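Long-range contacts in ORF10 (Moritella marina, PDB 6RIW), which forms the ketosynthase and chain length factor part of a polyunsaturated fatty acid synthase, probably acting as a 3-oxoacyl-[acyl-carrier-protein] synthase: residues Gly388-Thr393 and Pro413-Trp419; Asn354-Leu359 and Tyr406-Met412; Ala381-Leu385 and Val448-Pro452; Asn253-Leu257 and Thr333-Lys337; Leu343-Glu347 and Gln401-Phe407. All coordinates share one frame; numbering follows the deposited sequence.

Interaction 1: Gly388-Thr393 and Pro413-Trp419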
# COMPACT_ATOMS: atom_id res chain seq x y z
N GLY A 388 -12.43 10.98 31.02
CA GLY A 388 -12.62 12.38 31.38
C GLY A 388 -11.37 13.16 31.68
O GLY A 388 -11.44 14.21 32.34
N LEU A 389 -10.21 12.71 31.19
CA LEU A 389 -8.93 13.38 31.38
C LEU A 389 -8.23 13.54 30.04
O LEU A 389 -8.33 12.66 29.18
CB LEU A 389 -7.99 12.61 32.33
CG LEU A 389 -8.39 12.41 33.79
CD1 LEU A 389 -7.53 11.33 34.45
CD2 LEU A 389 -8.29 13.73 34.53
N ILE A 390 -7.52 14.65 29.87
CA ILE A 390 -6.76 14.90 28.65
C ILE A 390 -5.28 14.98 28.97
O ILE A 390 -4.85 15.88 29.70
CB ILE A 390 -7.26 16.17 27.94
CG1 ILE A 390 -8.70 15.96 27.45
CG2 ILE A 390 -6.33 16.51 26.78
CD1 ILE A 390 -9.39 17.23 26.99
N PRO A 391 -4.46 14.06 28.46
CA PRO A 391 -3.02 14.12 28.70
C PRO A 391 -2.36 15.30 27.99
O PRO A 391 -2.89 15.88 27.04
CB PRO A 391 -2.49 12.79 28.14
CG PRO A 391 -3.72 11.92 27.98
CD PRO A 391 -4.87 12.84 27.74
N ALA A 392 -1.17 15.63 28.46
CA ALA A 392 -0.38 16.72 27.90
C ALA A 392 0.18 16.36 26.53
O ALA A 392 0.40 15.19 26.19
CB ALA A 392 0.78 17.06 28.84
N THR A 393 0.43 17.41 25.74
CA THR A 393 1.40 17.36 24.65
C THR A 393 2.75 17.74 25.24
O THR A 393 2.87 18.80 25.87
CB THR A 393 1.00 18.32 23.53
OG1 THR A 393 -0.26 17.93 22.96
CG2 THR A 393 2.07 18.39 22.44
N PRO A 413 -3.16 21.90 26.21
CA PRO A 413 -2.71 21.38 27.51
C PRO A 413 -1.28 20.87 27.46
O PRO A 413 -0.90 20.11 26.56
CB PRO A 413 -3.70 20.24 27.80
CG PRO A 413 -4.87 20.50 26.92
CD PRO A 413 -4.36 21.20 25.71
N THR A 414 -0.48 21.30 28.43
CA THR A 414 0.89 20.85 28.63
C THR A 414 1.03 20.10 29.95
O THR A 414 2.15 19.76 30.36
CB THR A 414 1.84 22.05 28.58
OG1 THR A 414 1.52 22.94 29.66
CG2 THR A 414 1.67 22.78 27.25
N THR A 415 -0.08 19.82 30.61
CA THR A 415 -0.18 18.89 31.72
C THR A 415 -1.49 18.14 31.56
O THR A 415 -2.33 18.49 30.73
CB THR A 415 -0.14 19.63 33.07
OG1 THR A 415 -0.02 18.68 34.13
CG2 THR A 415 -1.42 20.43 33.26
N THR A 416 -1.68 17.10 32.37
CA THR A 416 -2.97 16.43 32.40
C THR A 416 -4.03 17.39 32.93
O THR A 416 -3.83 18.03 33.96
CB THR A 416 -2.92 15.18 33.28
OG1 THR A 416 -1.89 14.30 32.81
CG2 THR A 416 -4.26 14.44 33.24
N VAL A 417 -5.15 17.51 32.21
CA VAL A 417 -6.23 18.39 32.61
C VAL A 417 -7.53 17.61 32.65
O VAL A 417 -7.70 16.57 32.00
CB VAL A 417 -6.38 19.62 31.69
CG1 VAL A 417 -5.06 20.36 31.54
CG2 VAL A 417 -6.93 19.20 30.33
N SER A 418 -8.46 18.12 33.45
CA SER A 418 -9.81 17.59 33.46
C SER A 418 -10.50 17.94 32.15
O SER A 418 -10.13 18.90 31.46
CB SER A 418 -10.60 18.15 34.65
OG SER A 418 -10.23 17.47 35.84
N TRP A 419 -11.50 17.14 31.80
CA TRP A 419 -12.25 17.39 30.58
C TRP A 419 -12.99 18.72 30.71
O TRP A 419 -13.67 18.95 31.72
CB TRP A 419 -13.24 16.26 30.32
CG TRP A 419 -13.74 16.26 28.92
CD1 TRP A 419 -14.83 16.93 28.43
CD2 TRP A 419 -13.16 15.58 27.81
NE1 TRP A 419 -14.96 16.70 27.08
CE2 TRP A 419 -13.95 15.87 26.67
CE3 TRP A 419 -12.05 14.74 27.66
CZ2 TRP A 419 -13.66 15.35 25.41
CZ3 TRP A 419 -11.76 14.22 26.41
CH2 TRP A 419 -12.56 14.53 25.30
O HOH W 1 -0.00 14.28 30.68
O HOH W 2 -1.71 19.97 23.83
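Pro413 O is gripped by two donors: Thr393 N, 3.1 Å away on a nearly straight bond, and a water that also accepts from Thr393 OG1, a hydroxyl bonded in turn to Ser361 N. A second water accepts a hydrogen bond from Ala392 N at 2.8 Å and bonds to Thr416 OG1. Further along, Ile390 and Val417 form a hydrogen-bonded antiparallel pair: Ile390 N points straight at Val417 O over 2.9 Å, and Val417 N returns to Ile390 O at 3.0 Å. Leu389 and Ser418 follow as a non-hydrogen-bonded pair. The last bond, Trp419 N to Gly388 O, is bent to 138° at the hydrogen and arrives from above the carbonyl plane. On the face that carries Ile390 and Val417, Ile390 CG1 stands anti to the carbonyl carbon (chi1 -66°), and the extended chi2 carries CD1 on over the six-membered ring of Trp419, 4.1 Å from its centroid, in a CH-pi contact. Ile390 CG1 meets Trp419 CE3 at 3.6 Å; the indole NE1 is bonded to Asp326. Ile390 CG2 looks toward Pro413 CG. Following helix 374-387 through Gly388, whose positive phi favours glycine, this is a short two-stranded antiparallel ribbon at the periphery of the ketosynthase domain.

Interaction 2: Asn354-Leu359 and Tyr406-Met412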
# COMPACT_ATOMS: atom_id res chain seq x y z
N ASN A 354 -17.78 29.92 16.94
CA ASN A 354 -17.16 30.51 18.12
C ASN A 354 -16.77 29.47 19.16
O ASN A 354 -16.96 29.66 20.36
CB ASN A 354 -18.07 31.58 18.74
CG ASN A 354 -17.57 32.96 18.46
OD1 ASN A 354 -16.44 33.30 18.82
ND2 ASN A 354 -18.39 33.76 17.78
N ASN A 355 -16.18 28.37 18.69
CA ASN A 355 -15.69 27.32 19.57
C ASN A 355 -14.17 27.28 19.53
O ASN A 355 -13.55 27.48 18.48
CB ASN A 355 -16.30 25.97 19.18
CG ASN A 355 -15.96 24.87 20.16
OD1 ASN A 355 -15.54 25.12 21.30
ND2 ASN A 355 -16.13 23.62 19.72
N LYS A 356 -13.55 27.02 20.67
CA LYS A 356 -12.10 26.92 20.79
C LYS A 356 -11.78 25.64 21.53
O LYS A 356 -11.44 25.66 22.72
CB LYS A 356 -11.51 28.13 21.51
CG LYS A 356 -11.68 29.42 20.75
CD LYS A 356 -10.91 30.54 21.42
CE LYS A 356 -10.95 31.79 20.58
NZ LYS A 356 -9.73 32.60 20.82
N PRO A 357 -11.90 24.49 20.86
CA PRO A 357 -11.60 23.23 21.54
C PRO A 357 -10.15 23.16 21.96
O PRO A 357 -9.27 23.81 21.39
CB PRO A 357 -11.94 22.16 20.48
CG PRO A 357 -11.85 22.86 19.18
CD PRO A 357 -12.29 24.29 19.46
N LEU A 358 -9.90 22.36 23.00
CA LEU A 358 -8.53 22.01 23.36
C LEU A 358 -7.89 21.22 22.23
O LEU A 358 -8.58 20.57 21.45
CB LEU A 358 -8.52 21.19 24.65
CG LEU A 358 -9.06 21.95 25.87
CD1 LEU A 358 -8.86 21.16 27.15
CD2 LEU A 358 -8.41 23.33 25.95
N LEU A 359 -6.56 21.31 22.13
CA LEU A 359 -5.81 20.70 21.03
C LEU A 359 -4.62 19.94 21.57
O LEU A 359 -4.03 20.31 22.59
CB LEU A 359 -5.32 21.76 20.04
CG LEU A 359 -6.25 22.85 19.53
CD1 LEU A 359 -5.41 23.89 18.78
CD2 LEU A 359 -7.32 22.26 18.61
N TYR A 406 -6.60 33.14 16.79
CA TYR A 406 -7.80 32.49 17.30
C TYR A 406 -7.46 31.36 18.26
O TYR A 406 -8.00 31.29 19.37
CB TYR A 406 -8.66 31.98 16.14
CG TYR A 406 -10.03 31.49 16.55
CD1 TYR A 406 -11.07 32.38 16.82
CD2 TYR A 406 -10.29 30.13 16.67
CE1 TYR A 406 -12.33 31.94 17.19
CE2 TYR A 406 -11.56 29.67 17.05
CZ TYR A 406 -12.57 30.58 17.31
OH TYR A 406 -13.82 30.13 17.67
N PHE A 407 -6.57 30.46 17.85
CA PHE A 407 -6.04 29.40 18.70
C PHE A 407 -4.67 29.81 19.23
O PHE A 407 -3.83 30.30 18.46
CB PHE A 407 -5.90 28.08 17.93
CG PHE A 407 -7.20 27.35 17.76
CD1 PHE A 407 -7.76 26.65 18.82
CD2 PHE A 407 -7.85 27.35 16.53
CE1 PHE A 407 -8.95 25.96 18.67
CE2 PHE A 407 -9.06 26.66 16.38
CZ PHE A 407 -9.61 25.98 17.45
N THR A 408 -4.44 29.61 20.52
CA THR A 408 -3.14 29.89 21.12
C THR A 408 -2.82 28.77 22.11
O THR A 408 -3.61 27.83 22.29
CB THR A 408 -3.11 31.24 21.84
OG1 THR A 408 -3.99 31.20 22.97
CG2 THR A 408 -3.52 32.37 20.91
N GLY A 409 -1.69 28.92 22.80
CA GLY A 409 -1.31 27.99 23.85
C GLY A 409 -2.35 27.83 24.94
O GLY A 409 -2.31 26.83 25.68
N GLU A 410 -3.29 28.77 25.07
CA GLU A 410 -4.37 28.59 26.03
C GLU A 410 -5.25 27.38 25.68
O GLU A 410 -5.92 26.84 26.57
CB GLU A 410 -5.23 29.85 26.11
CG GLU A 410 -6.42 29.73 27.06
CD GLU A 410 -6.76 31.02 27.78
OE1 GLU A 410 -6.69 31.04 29.04
OE2 GLU A 410 -7.12 32.01 27.10
N GLN A 411 -5.25 26.94 24.43
CA GLN A 411 -6.02 25.77 24.03
C GLN A 411 -5.17 24.50 23.96
O GLN A 411 -5.67 23.48 23.49
CB GLN A 411 -6.68 26.00 22.67
CG GLN A 411 -7.91 26.87 22.72
CD GLN A 411 -7.57 28.35 22.86
OE1 GLN A 411 -6.69 28.86 22.17
NE2 GLN A 411 -8.26 29.03 23.77
N MET A 412 -3.91 24.54 24.41
CA MET A 412 -3.02 23.39 24.26
C MET A 412 -2.52 22.89 25.62
O MET A 412 -1.49 23.39 26.12
CB MET A 412 -1.85 23.75 23.35
CG MET A 412 -2.25 24.47 22.08
SD MET A 412 -0.82 25.01 21.15
CE MET A 412 -1.58 25.90 19.79
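Tyr406 offers one ring face to Lys356, whose CE sits 3.7 Å from the ring centroid in a CH-pi contact, while Phe407 CD2 and Asn355 O lie at the ring edge. The neighbouring Phe407 ring is met at its own edge by Pro357 CD and Pro357 O. An extended chain carries Lys356 across the Tyr406 face to NZ, which is 4.5 Å from the centroid, a cation-pi contact, and donates to Tyr406 O at 2.6 Å, in the carbonyl plane and on a lone pair. One lysine thus ties down both the ring and the backbone of the same residue. At the far end of that ring, Tyr406 OH donates to Asn355 O over 2.8 Å, approaching 60° above the carbonyl plane. Leu359 CD1 packs on Phe407 CD1 at 3.6 Å, the two side chains nearly perpendicular. Leu359 N bonds to Gln411 O at 2.7 Å, and Gln411 OE1 in turn accepts from Thr408 N, steadying the 3-10 segment 409-411. Pro357 O is buried without a polar partner. Asn354, with positive phi, ends helix 336-350 in a Schellman motif, and strand 358-360 then runs parallel to strand 327-329, completing a beta-alpha-beta unit as expected of the thiolase-like fold.

Interaction 3: Ala381-Leu385 and Val448-Pro452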
# COMPACT_ATOMS: atom_id res chain seq x y z
N ALA A 381 -7.60 9.65 22.15
CA ALA A 381 -8.88 10.36 22.23
C ALA A 381 -9.97 9.47 22.82
O ALA A 381 -10.76 9.93 23.66
CB ALA A 381 -9.28 10.88 20.85
N MET A 382 -10.03 8.20 22.40
CA MET A 382 -11.06 7.32 22.95
C MET A 382 -10.85 7.04 24.43
O MET A 382 -11.82 6.94 25.18
CB MET A 382 -11.11 5.99 22.18
CG MET A 382 -11.56 6.16 20.75
SD MET A 382 -11.37 4.63 19.83
CE MET A 382 -11.50 5.30 18.15
N LEU A 383 -9.59 6.89 24.86
CA LEU A 383 -9.36 6.70 26.29
C LEU A 383 -9.64 7.97 27.07
O LEU A 383 -10.15 7.91 28.19
CB LEU A 383 -7.92 6.22 26.54
CG LEU A 383 -7.65 4.77 26.11
CD1 LEU A 383 -6.18 4.38 26.34
CD2 LEU A 383 -8.59 3.78 26.78
N ALA A 384 -9.32 9.13 26.49
CA ALA A 384 -9.61 10.41 27.15
C ALA A 384 -11.11 10.64 27.29
O ALA A 384 -11.57 11.17 28.31
CB ALA A 384 -8.98 11.55 26.37
N LEU A 385 -11.88 10.27 26.26
CA LEU A 385 -13.34 10.40 26.31
C LEU A 385 -13.93 9.52 27.40
O LEU A 385 -14.89 9.92 28.07
CB LEU A 385 -13.96 10.06 24.96
CG LEU A 385 -13.87 11.15 23.89
CD1 LEU A 385 -14.04 10.55 22.46
CD2 LEU A 385 -14.89 12.25 24.14
N VAL A 448 -15.32 12.01 14.22
CA VAL A 448 -16.01 12.63 15.35
C VAL A 448 -16.35 11.52 16.34
O VAL A 448 -17.07 10.56 15.99
CB VAL A 448 -17.26 13.39 14.90
CG1 VAL A 448 -17.88 14.14 16.10
CG2 VAL A 448 -16.89 14.35 13.79
N LEU A 449 -15.82 11.62 17.55
CA LEU A 449 -15.97 10.59 18.57
C LEU A 449 -16.70 11.16 19.79
O LEU A 449 -16.55 12.33 20.13
CB LEU A 449 -14.62 10.05 19.03
CG LEU A 449 -13.57 9.79 17.95
CD1 LEU A 449 -12.25 9.39 18.61
CD2 LEU A 449 -14.11 8.69 17.04
N GLN A 450 -17.46 10.30 20.45
CA GLN A 450 -18.17 10.69 21.66
C GLN A 450 -17.97 9.64 22.74
O GLN A 450 -17.65 8.48 22.47
CB GLN A 450 -19.66 10.90 21.39
CG GLN A 450 -19.94 12.15 20.56
CD GLN A 450 -21.43 12.41 20.35
OE1 GLN A 450 -22.26 11.50 20.44
NE2 GLN A 450 -21.77 13.66 20.07
N GLN A 451 -18.19 10.06 23.99
CA GLN A 451 -18.03 9.16 25.12
C GLN A 451 -18.94 7.95 24.96
O GLN A 451 -19.97 8.03 24.28
CB GLN A 451 -18.34 9.90 26.43
CG GLN A 451 -19.75 10.45 26.52
CD GLN A 451 -19.97 11.23 27.81
OE1 GLN A 451 -20.10 12.45 27.79
NE2 GLN A 451 -19.99 10.51 28.93
N PRO A 452 -18.57 6.81 25.54
CA PRO A 452 -19.39 5.61 25.37
C PRO A 452 -20.74 5.76 26.04
O PRO A 452 -20.89 6.45 27.05
CB PRO A 452 -18.57 4.51 26.05
CG PRO A 452 -17.67 5.23 26.98
CD PRO A 452 -17.36 6.55 26.34
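Leu385 and Leu449 bury the most surface here, their side chains meeting at about a right angle. Leu385 CD1 rests on Leu449 CB at 3.5 Å, the tightest apolar approach of the contact. The other branch, Leu385 CD2, turns to the backbone of the next residues and lies 4.0 Å from Gln451 N. With CG anti to the carbonyl carbon (chi1 -42°) and chi2 extended, Leu449 reaches CD1 to the helix one turn earlier, where it is met by Met382 CG at 3.9 Å and by Ala381 CB at 4.0 Å. Helix 374-387 here lies on a sheet face, in the layered alpha/beta manner of the thiolase-like fold: the short axes of 381-385 and 448-450 run 8.8 Å apart and 30° from parallel, and strand 443-450 is flanked by strands 432-439 and 283-292. Val435 and Ile285 on those neighbours also touch Leu449. Past the strand, Gln451 CB packs against Leu385 O at 3.8 Å, while its amide leads away from the helix to accept a bond from Arg431 N. Gln450 points from the other side of the strand, its side chain about 3 Å from that of Lys286, a residue of the magnesium site, and about 8 Å from the magnesium ion.

Interaction 4: Asn253-Leu257 and Thr333-Lys337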
# COMPACT_ATOMS: atom_id res chain seq x y z
N ASN A 253 9.59 26.55 18.08
CA ASN A 253 10.98 26.21 17.78
C ASN A 253 11.12 24.89 17.01
O ASN A 253 12.25 24.55 16.62
CB ASN A 253 11.80 26.12 19.08
CG ASN A 253 11.72 27.40 19.90
OD1 ASN A 253 12.33 28.41 19.56
ND2 ASN A 253 10.97 27.35 21.01
N SER A 254 10.03 24.16 16.81
CA SER A 254 10.07 22.91 16.06
C SER A 254 10.49 23.17 14.62
O SER A 254 9.97 24.08 13.96
CB SER A 254 8.70 22.23 16.08
OG SER A 254 8.79 20.89 15.60
N GLN A 255 11.42 22.36 14.11
CA GLN A 255 11.83 22.52 12.72
C GLN A 255 11.57 21.29 11.85
O GLN A 255 12.05 21.25 10.72
CB GLN A 255 13.30 22.92 12.66
CG GLN A 255 13.51 24.34 13.16
CD GLN A 255 14.91 24.84 12.93
OE1 GLN A 255 15.82 24.07 12.60
NE2 GLN A 255 15.11 26.15 13.12
N GLY A 256 10.83 20.31 12.34
CA GLY A 256 10.64 19.09 11.58
C GLY A 256 10.03 18.00 12.44
O GLY A 256 9.59 18.24 13.57
N LEU A 257 10.01 16.80 11.86
CA LEU A 257 9.44 15.64 12.53
C LEU A 257 10.51 14.57 12.73
O LEU A 257 11.58 14.59 12.10
CB LEU A 257 8.26 15.05 11.71
CG LEU A 257 8.53 14.61 10.26
CD1 LEU A 257 9.18 13.21 10.15
CD2 LEU A 257 7.23 14.62 9.47
N THR A 333 2.65 17.34 13.23
CA THR A 333 3.83 16.50 13.24
C THR A 333 5.06 17.20 13.79
O THR A 333 6.07 16.52 14.02
CB THR A 333 4.18 16.04 11.84
OG1 THR A 333 4.54 17.19 11.07
CG2 THR A 333 3.01 15.32 11.19
N GLY A 334 5.03 18.52 13.95
CA GLY A 334 6.21 19.29 14.26
C GLY A 334 6.81 20.01 13.07
O GLY A 334 7.68 20.87 13.26
N THR A 335 6.37 19.68 11.85
CA THR A 335 6.81 20.44 10.67
C THR A 335 6.16 21.81 10.68
O THR A 335 4.93 21.91 10.80
CB THR A 335 6.47 19.69 9.39
OG1 THR A 335 7.03 18.37 9.43
CG2 THR A 335 7.03 20.42 8.17
N PRO A 336 6.94 22.90 10.54
CA PRO A 336 6.34 24.25 10.67
C PRO A 336 5.24 24.51 9.66
O PRO A 336 4.15 24.96 10.05
CB PRO A 336 7.55 25.18 10.44
CG PRO A 336 8.74 24.36 10.79
CD PRO A 336 8.40 22.95 10.37
N LYS A 337 5.48 24.24 8.38
CA LYS A 337 4.47 24.51 7.36
C LYS A 337 3.16 23.80 7.70
O LYS A 337 2.09 24.41 7.67
CB LYS A 337 4.98 24.07 5.98
CG LYS A 337 4.47 24.94 4.83
CD LYS A 337 3.21 24.36 4.21
CE LYS A 337 2.72 25.18 3.00
NZ LYS A 337 1.73 26.27 3.35
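Ser254 turns OG anti to its own N (chi1 -168°), aiming it at Gly334, whereas Leu257 takes the inside position for CG, between N and carbonyl carbon (chi1 58°), and lays CD2 beside two threonines. Ser254 OG donates to Gly334 O over a short 2.6 Å, in the carbonyl plane and on a lone pair; the same hydroxyl is bonded to Ala248 N. With alanine in place of Ser254, Gly334 O and Ala248 N would probably both lose this partner, and the two loops a short tie between them. Leu257 CD2 comes within 3.8 Å of Thr335 OG1 and 4.0 Å of Thr333 OG1, the side chains running alongside and pointing the same way. Thr333 OG1 accepts from Thr335 N at 3.2 Å, an ST turn that fixes the bend carrying Gly334. A CB on Gly334 would clash with Gly256 O, so glycine suits both the backbone angles and the packing. Pro336 CG closes the other end against Ser254 O at 3.4 Å. His368 touches both Leu257 and Thr333. The contact joins the loop between helix 228-237 and strand 259-270 to the link from strand 327-329 into helix 336-350, at that helix's N-terminal end.

Interaction 5: Leu343-Glu347 and Gln401-Phe407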
# COMPACT_ATOMS: atom_id res chain seq x y z
N LEU A 343 -3.47 24.76 11.93
CA LEU A 343 -4.03 25.76 12.84
C LEU A 343 -4.91 26.76 12.08
O LEU A 343 -5.94 27.20 12.59
CB LEU A 343 -2.92 26.49 13.59
CG LEU A 343 -2.28 25.69 14.73
CD1 LEU A 343 -0.95 26.30 15.19
CD2 LEU A 343 -3.26 25.56 15.89
N ARG A 344 -4.52 27.10 10.85
CA ARG A 344 -5.35 27.98 10.04
C ARG A 344 -6.67 27.32 9.69
O ARG A 344 -7.74 27.94 9.80
CB ARG A 344 -4.60 28.40 8.78
CG ARG A 344 -5.45 29.14 7.75
CD ARG A 344 -4.62 29.67 6.60
NE ARG A 344 -5.42 30.42 5.63
CZ ARG A 344 -5.05 30.66 4.37
NH1 ARG A 344 -3.89 30.21 3.91
NH2 ARG A 344 -5.84 31.34 3.55
N SER A 345 -6.61 26.05 9.26
CA SER A 345 -7.82 25.30 8.92
C SER A 345 -8.78 25.25 10.09
O SER A 345 -9.99 25.47 9.93
CB SER A 345 -7.45 23.88 8.49
OG SER A 345 -6.70 23.92 7.30
N MET A 346 -8.27 24.95 11.28
CA MET A 346 -9.16 24.85 12.44
C MET A 346 -9.71 26.22 12.82
O MET A 346 -10.86 26.33 13.26
CB MET A 346 -8.41 24.23 13.60
CG MET A 346 -7.96 22.81 13.34
SD MET A 346 -7.66 21.96 14.89
CE MET A 346 -5.97 22.52 15.16
N GLU A 347 -8.90 27.26 12.66
CA GLU A 347 -9.38 28.61 12.93
C GLU A 347 -10.52 28.97 11.99
O GLU A 347 -11.59 29.43 12.42
CB GLU A 347 -8.23 29.61 12.80
CG GLU A 347 -8.69 31.07 12.66
CD GLU A 347 -7.54 31.98 12.33
OE1 GLU A 347 -6.73 32.26 13.25
OE2 GLU A 347 -7.43 32.41 11.16
N GLN A 401 0.55 30.28 17.52
CA GLN A 401 -0.85 30.69 17.46
C GLN A 401 -1.32 30.61 16.01
O GLN A 401 -0.51 30.64 15.08
CB GLN A 401 -1.05 32.11 18.01
CG GLN A 401 -0.82 33.17 16.96
CD GLN A 401 -0.76 34.57 17.54
OE1 GLN A 401 -1.13 34.79 18.70
NE2 GLN A 401 -0.28 35.52 16.75
N SER A 402 -2.64 30.49 15.83
CA SER A 402 -3.16 30.42 14.47
C SER A 402 -2.96 31.76 13.76
O SER A 402 -2.55 32.76 14.36
CB SER A 402 -4.65 30.03 14.45
OG SER A 402 -5.43 30.81 15.34
N LYS A 403 -3.26 31.78 12.46
CA LYS A 403 -2.98 32.96 11.64
C LYS A 403 -3.51 34.24 12.28
O LYS A 403 -2.80 35.24 12.35
CB LYS A 403 -3.56 32.78 10.24
CG LYS A 403 -3.13 33.85 9.24
CD LYS A 403 -3.75 33.63 7.86
CE LYS A 403 -3.70 34.90 7.01
NZ LYS A 403 -2.77 34.81 5.84
N ASN A 404 -4.74 34.21 12.79
CA ASN A 404 -5.38 35.41 13.33
C ASN A 404 -5.52 35.37 14.85
O ASN A 404 -6.43 35.99 15.41
CB ASN A 404 -6.75 35.62 12.67
CG ASN A 404 -6.64 35.83 11.17
OD1 ASN A 404 -6.13 36.86 10.71
ND2 ASN A 404 -7.09 34.86 10.40
N GLY A 405 -4.63 34.65 15.54
CA GLY A 405 -4.65 34.60 16.99
C GLY A 405 -5.85 33.91 17.59
O GLY A 405 -6.10 34.06 18.79
N TYR A 406 -6.60 33.14 16.79
CA TYR A 406 -7.80 32.49 17.30
C TYR A 406 -7.46 31.36 18.26
O TYR A 406 -8.00 31.29 19.37
CB TYR A 406 -8.66 31.98 16.14
CG TYR A 406 -10.03 31.49 16.55
CD1 TYR A 406 -11.07 32.38 16.82
CD2 TYR A 406 -10.29 30.13 16.67
CE1 TYR A 406 -12.33 31.94 17.19
CE2 TYR A 406 -11.56 29.67 17.05
CZ TYR A 406 -12.57 30.58 17.31
OH TYR A 406 -13.82 30.13 17.67
N PHE A 407 -6.57 30.46 17.85
CA PHE A 407 -6.04 29.40 18.70
C PHE A 407 -4.67 29.81 19.23
O PHE A 407 -3.83 30.30 18.46
CB PHE A 407 -5.90 28.08 17.93
CG PHE A 407 -7.20 27.35 17.76
CD1 PHE A 407 -7.76 26.65 18.82
CD2 PHE A 407 -7.85 27.35 16.53
CE1 PHE A 407 -8.95 25.96 18.67
CE2 PHE A 407 -9.06 26.66 16.38
CZ PHE A 407 -9.61 25.98 17.45
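The type I turn from Ser402 to Gly405 lies against one side of helix 336-350, with the CA atoms of Leu343 and Ser402 5.0 Å apart. Glu347 has the largest share of the contact. Its CG is anti to N (chi1 163°) and the chain runs extended, sliding past Tyr406 CB, 3.6 Å from Glu347 CG, to deliver the carboxylate to the turn. There Glu347 OE1 takes two bonds: Asn404 N on its syn lone pair at 2.8 Å, and Ser402 OG at 2.9 Å from the anti side, 29° out of the carboxylate plane. Glu347 OE2 accepts from Asn404 ND2 at 2.6 Å, met from above the carboxylate plane, the amide and carboxylate planes being 33° apart. Three donors on a largely buried carboxylate would favour its ionised form. A leucine in place of Glu347 would probably leave Asn404 N and ND2 without their acceptor and the turn freer to shift. Ser402 OG also accepts from Phe407 N at 2.8 Å, relaying the grip into the loop. Next to the turn, Phe407 CE2 packs on Met346 CB at 3.7 Å, with Met346 O and Glu347 N at the ring edge; Met346 SD stands above the face but distant, a long Met-aromatic contact. Leu343 CD2 meets Phe407 CB. A helical glutamate thus secures a beta turn by side-chain-to-turn hydrogen bonds, on the outer part of the ketosynthase domain.

All five contacts lie in the first ketosynthase region. Interactions 2 and 5 are most closely joined: their centres are about 9 Å apart, they share Tyr406 and Phe407, and Leu359 CD2 touches Met346 CE at 3.7 Å. Interaction 1 adjoins interaction 2 through Ile390 CD1 and Leu358 CD1, 4.0 Å apart, and interaction 3 through Trp419 CH2 and Leu385 CD2, 3.5 Å apart; strand 389-390 also follows directly on helix 374-387. Interaction 4 touches none of the others, but helix 336-350, which starts there, carries interaction 5, with centres about 16 Å apart. Interaction 3 alone comes near the magnesium site; the others lie away from it.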